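Local coordinates for multidrug resistance protein (Vibrio cholerae, PDB 1YC9) that probably forms a trimeric outer membrane channel for multidrug efflux, and could contribute to resistance against puromycin, acriflavine and tetraphenylarsonium chloride, at residues E270-Q275 and E335-E340. The protein carries 1 engineered substitution. Residues are numbered along the deposited sequence; the frame is centred on the assembly and turned at random.
Sequences EAAAQQ and EARYQE
A272 packs against Y338 where segments 270-275 and 335-340, on helices 260-281 and 326-391, run side by side, antiparallel at 163° with segment axes approaching to 8.2 Å. The methyl of A272 points at the backbone of the partner helix, with CB 3.6 Å from CA of Y338, and CG of R337 borders the same methyl. CG of Y338 is anti to the backbone N (chi1 175°), which carries the ring alongside A273; there its CE2 meets CB of A273 at 3.7 Å and CD2 comes within 3.5 Å of A273 N, approached obliquely.

A single water bridges the two segments, which share no direct hydrogen bond. It accepts from NE2 of Q275 at 2.6 Å and from NE of R337 at 2.9 Å, lying at the edge of the guanidinium and in its plane. Within its own helix, R337 forms a salt bridge from NH1 to OE1 of E340 (2.8 Å), reaching the carboxylate from above its plane, and NH1 also bonds Q344.

E335, turned away from segment 270-275, forms a salt bridge to K57 of a neighbouring subunit. Small alanines thus permit close antiparallel packing in the alpha-helical barrel of this outer membrane factor, while the water-linked, multiply bonded guanidinium borders the apolar seam.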
loop_
_atom_site.group_PDB
_atom_site.type_symbol
_atom_site.label_atom_id
_atom_site.label_comp_id
_atom_site.label_asym_id
_atom_site.label_seq_id
_atom_site.Cartn_x
_atom_site.Cartn_y
_atom_site.Cartn_z
ATOM N N GLU A 270 -12.595 -20.328 5.669
ATOM C CA GLU A 270 -13.183 -21.121 6.745
ATOM C C GLU A 270 -13.636 -20.317 7.976
ATOM O O GLU A 270 -14.719 -20.541 8.476
ATOM C CB GLU A 270 -12.219 -22.235 7.198
ATOM C CG GLU A 270 -12.898 -23.217 8.156
ATOM C CD GLU A 270 -14.199 -23.757 7.601
ATOM O OE1 GLU A 270 -14.115 -24.311 6.489
ATOM O OE2 GLU A 270 -15.287 -23.587 8.246
ATOM N N ALA A 271 -12.794 -19.397 8.440
ATOM C CA ALA A 271 -13.082 -18.554 9.581
ATOM C C ALA A 271 -14.331 -17.713 9.302
ATOM O O ALA A 271 -15.269 -17.692 10.117
ATOM C CB ALA A 271 -11.905 -17.658 9.856
ATOM N N ALA A 272 -14.370 -17.136 8.098
ATOM C CA ALA A 272 -15.560 -16.364 7.643
ATOM C C ALA A 272 -16.833 -17.187 7.593
ATOM O O ALA A 272 -17.884 -16.698 7.973
ATOM C CB ALA A 272 -15.292 -15.672 6.292
ATOM N N ALA A 273 -16.763 -18.430 7.111
ATOM C CA ALA A 273 -17.878 -19.332 7.080
ATOM C C ALA A 273 -18.427 -19.555 8.479
ATOM O O ALA A 273 -19.618 -19.540 8.703
ATOM C CB ALA A 273 -17.448 -20.703 6.435
ATOM N N GLN A 274 -17.533 -19.769 9.440
ATOM C CA GLN A 274 -17.908 -19.971 10.837
ATOM C C GLN A 274 -18.606 -18.729 11.386
ATOM O O GLN A 274 -19.543 -18.846 12.183
ATOM C CB GLN A 274 -16.669 -20.235 11.705
ATOM C CG GLN A 274 -15.954 -21.627 11.477
ATOM C CD GLN A 274 -16.878 -22.811 11.639
ATOM O OE1 GLN A 274 -16.852 -23.747 10.850
ATOM N NE2 GLN A 274 -17.670 -22.786 12.663
ATOM N N GLN A 275 -18.111 -17.554 11.004
ATOM C CA GLN A 275 -18.712 -16.291 11.422
ATOM C C GLN A 275 -20.147 -16.110 10.869
ATOM O O GLN A 275 -20.975 -15.451 11.513
ATOM C CB GLN A 275 -17.799 -15.106 11.114
ATOM C CG GLN A 275 -16.508 -15.173 11.894
ATOM C CD GLN A 275 -15.407 -14.233 11.442
ATOM O OE1 GLN A 275 -14.458 -14.005 12.206
ATOM N NE2 GLN A 275 -15.472 -13.742 10.217
ATOM N N GLU A 335 -22.249 -12.681 5.869
ATOM C CA GLU A 335 -22.292 -13.352 4.561
ATOM C C GLU A 335 -21.373 -12.656 3.596
ATOM O O GLU A 335 -20.675 -13.301 2.868
ATOM C CB GLU A 335 -23.706 -13.406 3.945
ATOM C CG GLU A 335 -24.683 -14.255 4.714
ATOM C CD GLU A 335 -26.124 -14.079 4.257
ATOM O OE1 GLU A 335 -27.016 -14.800 4.800
ATOM O OE2 GLU A 335 -26.369 -13.195 3.369
ATOM N N ALA A 336 -21.387 -11.327 3.591
ATOM C CA ALA A 336 -20.540 -10.523 2.748
ATOM C C ALA A 336 -19.047 -10.791 3.020
ATOM O O ALA A 336 -18.255 -10.887 2.097
ATOM C CB ALA A 336 -20.823 -9.112 2.951
ATOM N N ARG A 337 -18.690 -10.891 4.278
ATOM C CA ARG A 337 -17.305 -11.182 4.618
ATOM C C ARG A 337 -16.930 -12.573 4.087
ATOM O O ARG A 337 -15.818 -12.725 3.556
ATOM C CB ARG A 337 -17.059 -11.069 6.129
ATOM C CG ARG A 337 -15.719 -11.601 6.570
ATOM C CD ARG A 337 -14.492 -10.924 5.922
ATOM N NE ARG A 337 -13.273 -11.703 6.169
ATOM C CZ ARG A 337 -12.259 -11.900 5.295
ATOM N NH1 ARG A 337 -12.209 -11.291 4.105
ATOM N NH2 ARG A 337 -11.198 -12.637 5.688
ATOM N N TYR A 338 -17.821 -13.555 4.207
ATOM C CA TYR A 338 -17.556 -14.891 3.637
ATOM C C TYR A 338 -17.330 -14.847 2.149
ATOM O O TYR A 338 -16.400 -15.443 1.613
ATOM C CB TYR A 338 -18.664 -15.861 3.962
ATOM C CG TYR A 338 -18.486 -17.184 3.317
ATOM C CD1 TYR A 338 -19.344 -17.608 2.340
ATOM C CD2 TYR A 338 -17.420 -18.019 3.679
ATOM C CE1 TYR A 338 -19.188 -18.809 1.725
ATOM C CE2 TYR A 338 -17.245 -19.225 3.047
ATOM C CZ TYR A 338 -18.131 -19.627 2.083
ATOM O OH TYR A 338 -17.976 -20.842 1.449
ATOM N N GLN A 339 -18.209 -14.130 1.460
ATOM C CA GLN A 339 -18.113 -13.992 0.023
ATOM C C GLN A 339 -16.810 -13.313 -0.387
ATOM O O GLN A 339 -16.175 -13.743 -1.360
ATOM C CB GLN A 339 -19.363 -13.242 -0.491
ATOM C CG GLN A 339 -20.602 -14.083 -0.390
ATOM C CD GLN A 339 -21.893 -13.330 -0.776
ATOM O OE1 GLN A 339 -22.318 -13.366 -1.934
ATOM N NE2 GLN A 339 -22.528 -12.737 0.185
ATOM N N GLU A 340 -16.415 -12.268 0.335
ATOM C CA GLU A 340 -15.185 -11.594 0.130
ATOM C C GLU A 340 -14.009 -12.561 0.313
ATOM O O GLU A 340 -13.088 -12.591 -0.507
ATOM C CB GLU A 340 -15.033 -10.478 1.109
ATOM C CG GLU A 340 -13.740 -9.730 0.953
ATOM C CD GLU A 340 -13.550 -8.700 2.009
ATOM O OE1 GLU A 340 -13.677 -9.041 3.224
ATOM O OE2 GLU A 340 -13.264 -7.565 1.628
HETATM O O HOH W 1 -13.383 -12.900 8.841
#